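Local atomic coordinates of sporozoite surface protein 2 (Plasmodium vivax, PDB entry 4HQO), a protein that probably serves as an adhesive receptor on the sporozoite surface during gliding motility, its VWA domain binding a metal ion. Residues Asp20-Val25 and Ile73-Gly78; Ser67-Leu72 and Thr106-Glu111. The protein carries 4 engineered substitutions. One frame throughout, in Å; residues are numbered along the deposited sequence.

Overall arrangement
Both contacts belong to the von Willebrand factor type A domain and share its mixed sheet, their centres about 12 Å apart. Along the chain the segments alternate: strand residues 20-25 come first, then 67-72, directly followed by 73-78, and finally 106-111. Contact 1 joins the central strand 19-26 to the loop leaving edge strand 69-73; contact 2 joins that edge strand to helix 105-117. The two touch where Leu-24 CD1 packs against Leu-109 CD2 at 3.6 Å. Together they tie the edge strand and its loop to the core of this adhesive domain. A sodium ion lies near both, whereas the magnesium ion, held by Ser-28, Ser-30 and Thr-103, is about 12 Å from the Ala-108 side chain.

Contact 1: residues Asp20-Val25 and Ile73-Gly78; sequences DLYLLV and IRLGSG
Leu-75, with CG anti to its carbonyl carbon (chi1 -77°) and the chain extended beyond it (chi2 180°), carries its two methyls to Asp-20 and Tyr-22, whose own first torsions likewise set CG beside the backbone N. The leucine crosses both partners at about a right angle; CD1 is shared by the two, whereas CD2 turns to Asp-20. CD1 lies 3.7 Å from Tyr-22 OH and 3.9 Å from Tyr-22 CE2, meeting the ring obliquely near its hydroxyl end. The other branch, CD2, comes 3.9 Å from Asp-20 OD1, while CD1 also packs on the carboxylate carbon, 4.0 Å from Asp-20 CG. No hydrogen bond joins the segments; the methyls make van der Waals contact with a carboxylate and a phenol, and Tyr-22 CE2 with Leu-75 CD1 is the apolar pair. In the Rossmann-like VWA fold, strand 19-26 runs through the middle of the sheet, flanked by strands 58-65 and 126-133, and residues 73-78 lead from edge strand 69-73 to helix 78-81. The leucine therefore reaches past strand 58-65, touching Tyr-61 on the way, to meet side chains of the central strand. The polar ends it covers are bonded elsewhere: Asp-20 makes a salt bridge to Arg-122, and both Asp-20 and Tyr-22 hydrogen-bond to Gln-127, which should help fix the carboxylate and the phenol in place. His-115, from helix 105-117, meets the tyrosine ring edge-to-face. Leu-75 is the second residue of a type II beta turn from Arg-74 to Ser-77, closed by Ser-77 N donating to Arg-74 O at 3.2 Å.

Contact 2: residues Ser67-Leu72 and Thr106-Glu111; sequences SYTTEL and TAALDE. Engineered in segment 67-72: Ser-67 (natural residue Asn). With NA (sodium ion), chain G.
Strand 69-72 and helix 106-111 run in roughly the same direction, their axes inclined by 35° and 9.1 Å apart at closest approach, the CA atoms of Thr-69 and Ala-108 being the nearest pair. Thr-69 supplies most of the strand's side of the contact. Its CG2, set anti to the carbonyl carbon, lies against the helix surface, 3.8 Å from Ala-107 CB and 3.9 Å from the backbone N of Ala-108. That torsion (chi1 65°) places OG1 between the backbone N and the carbonyl carbon, directed to a water 2.9 Å from it. The same water donates to Glu-111 OE1 over 2.8 Å, bridging the two side chains. The other oxygen, Glu-111 OE2, forms a salt bridge with Lys-114. Two residues farther along the strand, extended Glu-71 binds the sodium ion through OE1 at 2.2 Å; Tyr-61 is the second protein ligand, and Glu-71 OE2 pairs with Arg-74. Glu-111 is not a ligand; Glu-71 OE1 and Glu-111 OE2 stay 4.7 Å apart, and the sodium, Arg-74 and Lys-114 probably ease the like charges. A helix over one face of the central sheet, reaching here to its antiparallel edge strand, is typical of the alpha/beta VWA fold.

Contact 1: residues Asp20-Val25 and Ile73-Gly78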
ATOM      1  N   ASP A  20      -1.205  -1.950   1.083  1.00 29.82           N
ATOM      2  CA  ASP A  20      -0.653  -3.028   0.264  1.00 24.97           C
ATOM      3  C   ASP A  20       0.254  -3.841   1.173  1.00 29.35           C
ATOM      4  O   ASP A  20       1.285  -3.343   1.624  1.00 28.31           O
ATOM      5  CB  ASP A  20       0.160  -2.487  -0.902  1.00 24.29           C
ATOM      6  CG  ASP A  20      -0.696  -1.869  -1.975  1.00 34.52           C
ATOM      7  OD1 ASP A  20      -1.871  -2.278  -2.123  1.00 28.38           O
ATOM      8  OD2 ASP A  20      -0.180  -0.979  -2.683  1.00 29.70           O
ATOM      9  N   LEU A  21      -0.148  -5.073   1.464  1.00 31.19           N
ATOM     10  CA  LEU A  21       0.535  -5.885   2.465  1.00 27.26           C
ATOM     11  C   LEU A  21       1.241  -7.053   1.788  1.00 27.85           C
ATOM     12  O   LEU A  21       0.603  -7.925   1.210  1.00 29.16           O
ATOM     13  CB  LEU A  21      -0.473  -6.386   3.497  1.00 27.89           C
ATOM     14  CG  LEU A  21       0.028  -6.897   4.856  1.00 33.54           C
ATOM     15  CD1 LEU A  21      -1.133  -6.909   5.849  1.00 31.56           C
ATOM     16  CD2 LEU A  21       0.605  -8.284   4.745  1.00 35.86           C
ATOM     17  N   TYR A  22       2.564  -7.047   1.862  1.00 25.95           N
ATOM     18  CA  TYR A  22       3.387  -8.033   1.183  1.00 26.54           C
ATOM     19  C   TYR A  22       3.818  -9.057   2.219  1.00 28.76           C
ATOM     20  O   TYR A  22       4.636  -8.767   3.081  1.00 29.03           O
ATOM     21  CB  TYR A  22       4.610  -7.352   0.552  1.00 25.15           C
ATOM     22  CG  TYR A  22       4.260  -6.197  -0.369  1.00 31.81           C
ATOM     23  CD1 TYR A  22       4.150  -4.899   0.121  1.00 25.95           C
ATOM     24  CD2 TYR A  22       4.048  -6.403  -1.730  1.00 22.39           C
ATOM     25  CE1 TYR A  22       3.835  -3.841  -0.720  1.00 27.48           C
ATOM     26  CE2 TYR A  22       3.729  -5.351  -2.577  1.00 23.44           C
ATOM     27  CZ  TYR A  22       3.624  -4.070  -2.065  1.00 25.13           C
ATOM     28  OH  TYR A  22       3.297  -3.017  -2.898  1.00 29.80           O
ATOM     29  N   LEU A  23       3.227 -10.243   2.158  1.00 24.94           N
ATOM     30  CA  LEU A  23       3.518 -11.292   3.124  1.00 26.92           C
ATOM     31  C   LEU A  23       4.554 -12.238   2.532  1.00 31.26           C
ATOM     32  O   LEU A  23       4.266 -12.966   1.574  1.00 28.53           O
ATOM     33  CB  LEU A  23       2.236 -12.044   3.483  1.00 24.55           C
ATOM     34  CG  LEU A  23       2.277 -13.169   4.518  1.00 32.60           C
ATOM     35  CD1 LEU A  23       3.029 -12.743   5.765  1.00 26.97           C
ATOM     36  CD2 LEU A  23       0.852 -13.586   4.874  1.00 29.61           C
ATOM     37  N   LEU A  24       5.762 -12.207   3.092  1.00 23.92           N
ATOM     38  CA  LEU A  24       6.888 -12.989   2.564  1.00 24.81           C
ATOM     39  C   LEU A  24       7.155 -14.140   3.529  1.00 26.06           C
ATOM     40  O   LEU A  24       7.527 -13.920   4.688  1.00 29.05           O
ATOM     41  CB  LEU A  24       8.136 -12.121   2.434  1.00 20.73           C
ATOM     42  CG  LEU A  24       7.991 -10.753   1.751  1.00 33.22           C
ATOM     43  CD1 LEU A  24       9.358 -10.033   1.652  1.00 20.91           C
ATOM     44  CD2 LEU A  24       7.364 -10.902   0.377  1.00 22.64           C
ATOM     45  N   VAL A  25       6.936 -15.362   3.057  1.00 22.61           N
ATOM     46  CA  VAL A  25       6.963 -16.527   3.939  1.00 21.24           C
ATOM     47  C   VAL A  25       8.175 -17.413   3.647  1.00 24.30           C
ATOM     48  O   VAL A  25       8.376 -17.866   2.517  1.00 26.08           O
ATOM     49  CB  VAL A  25       5.654 -17.355   3.836  1.00 30.18           C
ATOM     50  CG1 VAL A  25       5.694 -18.538   4.794  1.00 24.66           C
ATOM     51  CG2 VAL A  25       4.433 -16.473   4.127  1.00 23.44           C
ATOM     52  N   ILE A  73       0.172 -15.011  -4.380  1.00 32.61           N
ATOM     53  CA  ILE A  73      -0.981 -14.123  -4.481  1.00 29.83           C
ATOM     54  C   ILE A  73      -0.518 -12.767  -4.994  1.00 26.41           C
ATOM     55  O   ILE A  73       0.377 -12.165  -4.396  1.00 29.05           O
ATOM     56  CB  ILE A  73      -1.677 -13.954  -3.097  1.00 26.53           C
ATOM     57  CG1 ILE A  73      -2.138 -15.314  -2.551  1.00 28.04           C
ATOM     58  CG2 ILE A  73      -2.839 -12.965  -3.183  1.00 20.57           C
ATOM     59  CD1 ILE A  73      -2.820 -15.237  -1.195  1.00 25.52           C
ATOM     60  N   ARG A  74      -1.101 -12.305  -6.106  1.00 23.44           N
ATOM     61  CA  ARG A  74      -0.806 -10.964  -6.645  1.00 29.21           C
ATOM     62  C   ARG A  74      -1.760  -9.905  -6.118  1.00 34.15           C
ATOM     63  O   ARG A  74      -2.956 -10.168  -5.971  1.00 30.19           O
ATOM     64  CB  ARG A  74      -0.855 -10.952  -8.183  1.00 27.95           C
ATOM     65  CG  ARG A  74       0.329 -11.675  -8.829  1.00 40.31           C
ATOM     66  CD  ARG A  74       0.360 -11.542 -10.356  1.00 40.56           C
ATOM     67  NE  ARG A  74       0.459 -10.157 -10.813  1.00 54.07           N
ATOM     68  CZ  ARG A  74       1.528  -9.372 -10.653  1.00 72.28           C
ATOM     69  NH1 ARG A  74       1.502  -8.125 -11.112  1.00 76.58           N
ATOM     70  NH2 ARG A  74       2.618  -9.816 -10.028  1.00 62.43           N
ATOM     71  N   LEU A  75      -1.237  -8.705  -5.875  1.00 30.59           N
ATOM     72  CA  LEU A  75      -2.042  -7.564  -5.423  1.00 26.88           C
ATOM     73  C   LEU A  75      -3.270  -7.336  -6.277  1.00 31.80           C
ATOM     74  O   LEU A  75      -3.174  -7.250  -7.502  1.00 28.95           O
ATOM     75  CB  LEU A  75      -1.225  -6.262  -5.439  1.00 37.80           C
ATOM     76  CG  LEU A  75      -0.208  -5.962  -4.348  1.00 30.22           C
ATOM     77  CD1 LEU A  75       0.457  -4.580  -4.609  1.00 24.83           C
ATOM     78  CD2 LEU A  75      -0.867  -5.998  -2.985  1.00 23.23           C
ATOM     79  N   GLY A  76      -4.424  -7.229  -5.623  1.00 29.49           N
ATOM     80  CA  GLY A  76      -5.657  -6.891  -6.313  1.00 25.84           C
ATOM     81  C   GLY A  76      -6.474  -8.067  -6.818  1.00 32.75           C
ATOM     82  O   GLY A  76      -7.640  -7.902  -7.176  1.00 36.34           O
ATOM     83  N   SER A  77      -5.881  -9.256  -6.861  1.00 28.44           N
ATOM     84  CA  SER A  77      -6.624 -10.421  -7.339  1.00 32.19           C
ATOM     85  C   SER A  77      -7.728 -10.828  -6.359  1.00 37.62           C
ATOM     86  O   SER A  77      -7.795 -10.324  -5.237  1.00 34.96           O
ATOM     87  CB  SER A  77      -5.686 -11.608  -7.541  1.00 24.23           C
ATOM     88  OG  SER A  77      -5.253 -12.106  -6.289  1.00 31.31           O
ATOM     89  N   GLY A  78      -8.579 -11.756  -6.786  1.00 34.98           N
ATOM     90  CA  GLY A  78      -9.606 -12.315  -5.920  1.00 30.66           C
ATOM     91  C   GLY A  78      -9.030 -12.849  -4.615  1.00 33.79           C
ATOM     92  O   GLY A  78      -9.580 -12.592  -3.543  1.00 28.62           O
TER

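Contact 2: residues Ser67-Leu72 and Thr106-Glu111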
ATOM      1  N   SER A  67      14.519 -22.324  -1.841  1.00 30.48           N
ATOM      2  CA  SER A  67      15.562 -22.442  -2.862  1.00 37.97           C
ATOM      3  C   SER A  67      15.248 -21.506  -4.013  1.00 29.60           C
ATOM      4  O   SER A  67      16.142 -20.970  -4.666  1.00 32.57           O
ATOM      5  CB  SER A  67      15.655 -23.881  -3.392  1.00 38.38           C
ATOM      6  OG  SER A  67      16.368 -24.710  -2.493  1.00 53.85           O
ATOM      7  N   TYR A  68      13.955 -21.342  -4.264  1.00 30.07           N
ATOM      8  CA  TYR A  68      13.461 -20.484  -5.330  1.00 27.49           C
ATOM      9  C   TYR A  68      12.467 -19.525  -4.674  1.00 25.66           C
ATOM     10  O   TYR A  68      12.326 -19.534  -3.453  1.00 31.26           O
ATOM     11  CB  TYR A  68      12.775 -21.351  -6.389  1.00 30.51           C
ATOM     12  CG  TYR A  68      12.789 -20.764  -7.778  1.00 37.23           C
ATOM     13  CD1 TYR A  68      13.981 -20.325  -8.359  1.00 36.42           C
ATOM     14  CD2 TYR A  68      11.615 -20.660  -8.521  1.00 30.22           C
ATOM     15  CE1 TYR A  68      13.997 -19.798  -9.637  1.00 34.65           C
ATOM     16  CE2 TYR A  68      11.614 -20.125  -9.801  1.00 33.43           C
ATOM     17  CZ  TYR A  68      12.808 -19.693 -10.354  1.00 47.47           C
ATOM     18  OH  TYR A  68      12.811 -19.168 -11.628  1.00 44.16           O
ATOM     19  N   THR A  69      11.803 -18.681  -5.454  1.00 25.92           N
ATOM     20  CA  THR A  69      10.687 -17.899  -4.912  1.00 26.80           C
ATOM     21  C   THR A  69       9.429 -18.216  -5.695  1.00 27.23           C
ATOM     22  O   THR A  69       9.480 -18.518  -6.896  1.00 32.92           O
ATOM     23  CB  THR A  69      10.922 -16.356  -4.918  1.00 27.27           C
ATOM     24  OG1 THR A  69      11.028 -15.874  -6.262  1.00 34.89           O
ATOM     25  CG2 THR A  69      12.161 -15.986  -4.126  1.00 27.02           C
ATOM     26  N   THR A  70       8.299 -18.161  -5.005  1.00 23.61           N
ATOM     27  CA  THR A  70       7.026 -18.439  -5.645  1.00 27.80           C
ATOM     28  C   THR A  70       6.024 -17.379  -5.249  1.00 29.26           C
ATOM     29  O   THR A  70       5.669 -17.242  -4.076  1.00 25.45           O
ATOM     30  CB  THR A  70       6.469 -19.843  -5.275  1.00 29.11           C
ATOM     31  OG1 THR A  70       7.504 -20.828  -5.420  1.00 31.41           O
ATOM     32  CG2 THR A  70       5.302 -20.197  -6.180  1.00 26.83           C
ATOM     33  N   GLU A  71       5.588 -16.620  -6.245  1.00 21.26           N
ATOM     34  CA  GLU A  71       4.567 -15.606  -6.063  1.00 23.11           C
ATOM     35  C   GLU A  71       3.215 -16.308  -6.029  1.00 19.23           C
ATOM     36  O   GLU A  71       2.758 -16.834  -7.042  1.00 27.64           O
ATOM     37  CB  GLU A  71       4.650 -14.640  -7.236  1.00 32.67           C
ATOM     38  CG  GLU A  71       3.558 -13.600  -7.362  1.00 35.47           C
ATOM     39  CD  GLU A  71       3.827 -12.699  -8.574  1.00 56.04           C
ATOM     40  OE1 GLU A  71       4.868 -12.010  -8.586  1.00 64.25           O
ATOM     41  OE2 GLU A  71       3.046 -12.731  -9.546  1.00 57.65           O
ATOM     42  N   LEU A  72       2.595 -16.327  -4.852  1.00 23.04           N
ATOM     43  CA  LEU A  72       1.380 -17.104  -4.616  1.00 27.62           C
ATOM     44  C   LEU A  72       0.125 -16.266  -4.818  1.00 26.18           C
ATOM     45  O   LEU A  72      -0.872 -16.747  -5.353  1.00 26.37           O
ATOM     46  CB  LEU A  72       1.391 -17.668  -3.201  1.00 21.75           C
ATOM     47  CG  LEU A  72       2.502 -18.665  -2.861  1.00 24.71           C
ATOM     48  CD1 LEU A  72       2.344 -19.128  -1.416  1.00 28.67           C
ATOM     49  CD2 LEU A  72       2.459 -19.864  -3.804  1.00 23.36           C
ATOM     50  N   THR A 106      16.560 -12.360  -0.007  1.00 28.40           N
ATOM     51  CA  THR A 106      16.827 -11.140  -0.766  1.00 26.08           C
ATOM     52  C   THR A 106      15.926 -11.094  -2.003  1.00 34.01           C
ATOM     53  O   THR A 106      15.353 -10.059  -2.317  1.00 30.03           O
ATOM     54  CB  THR A 106      18.305 -11.068  -1.192  1.00 24.83           C
ATOM     55  OG1 THR A 106      19.130 -10.963  -0.024  1.00 34.78           O
ATOM     56  CG2 THR A 106      18.566  -9.873  -2.143  1.00 24.73           C
ATOM     57  N   ALA A 107      15.791 -12.223  -2.694  1.00 27.64           N
ATOM     58  CA  ALA A 107      14.938 -12.286  -3.885  1.00 28.46           C
ATOM     59  C   ALA A 107      13.451 -12.023  -3.578  1.00 23.93           C
ATOM     60  O   ALA A 107      12.758 -11.370  -4.357  1.00 33.96           O
ATOM     61  CB  ALA A 107      15.126 -13.623  -4.623  1.00 26.51           C
ATOM     62  N   ALA A 108      12.967 -12.508  -2.440  1.00 26.67           N
ATOM     63  CA  ALA A 108      11.575 -12.254  -2.052  1.00 24.68           C
ATOM     64  C   ALA A 108      11.348 -10.763  -1.779  1.00 34.83           C
ATOM     65  O   ALA A 108      10.361 -10.175  -2.228  1.00 27.56           O
ATOM     66  CB  ALA A 108      11.201 -13.085  -0.831  1.00 24.79           C
ATOM     67  N   LEU A 109      12.275 -10.158  -1.048  1.00 26.84           N
ATOM     68  CA  LEU A 109      12.207  -8.733  -0.738  1.00 29.94           C
ATOM     69  C   LEU A 109      12.344  -7.895  -2.007  1.00 31.71           C
ATOM     70  O   LEU A 109      11.737  -6.829  -2.134  1.00 28.69           O
ATOM     71  CB  LEU A 109      13.290  -8.359   0.270  1.00 25.24           C
ATOM     72  CG  LEU A 109      13.078  -8.813   1.712  1.00 34.08           C
ATOM     73  CD1 LEU A 109      14.412  -8.854   2.430  1.00 30.38           C
ATOM     74  CD2 LEU A 109      12.108  -7.867   2.431  1.00 30.81           C
ATOM     75  N   ASP A 110      13.134  -8.389  -2.952  1.00 29.00           N
ATOM     76  CA  ASP A 110      13.286  -7.727  -4.243  1.00 21.95           C
ATOM     77  C   ASP A 110      11.988  -7.698  -5.049  1.00 31.05           C
ATOM     78  O   ASP A 110      11.788  -6.813  -5.880  1.00 34.35           O
ATOM     79  CB  ASP A 110      14.376  -8.392  -5.073  1.00 30.35           C
ATOM     80  CG  ASP A 110      15.685  -7.651  -5.003  1.00 55.90           C
ATOM     81  OD1 ASP A 110      15.654  -6.406  -4.867  1.00 60.25           O
ATOM     82  OD2 ASP A 110      16.741  -8.316  -5.080  1.00 70.44           O
ATOM     83  N   GLU A 111      11.123  -8.682  -4.832  1.00 27.61           N
ATOM     84  CA  GLU A 111       9.814  -8.658  -5.481  1.00 37.15           C
ATOM     85  C   GLU A 111       9.040  -7.411  -5.056  1.00 28.59           C
ATOM     86  O   GLU A 111       8.372  -6.771  -5.875  1.00 36.05           O
ATOM     87  CB  GLU A 111       9.011  -9.927  -5.174  1.00 29.35           C
ATOM     88  CG  GLU A 111       9.659 -11.218  -5.660  1.00 44.84           C
ATOM     89  CD  GLU A 111       9.623 -11.407  -7.175  1.00 51.85           C
ATOM     90  OE1 GLU A 111       9.933 -12.528  -7.630  1.00 70.52           O
ATOM     91  OE2 GLU A 111       9.285 -10.462  -7.914  1.00 54.44           O
TER
HETATM   92 NA    NA G 305       6.147 -11.342  -6.942  1.00 53.73          NA
HETATM   93  O   HOH W   1       8.571 -15.007  -7.464  1.00 41.37           O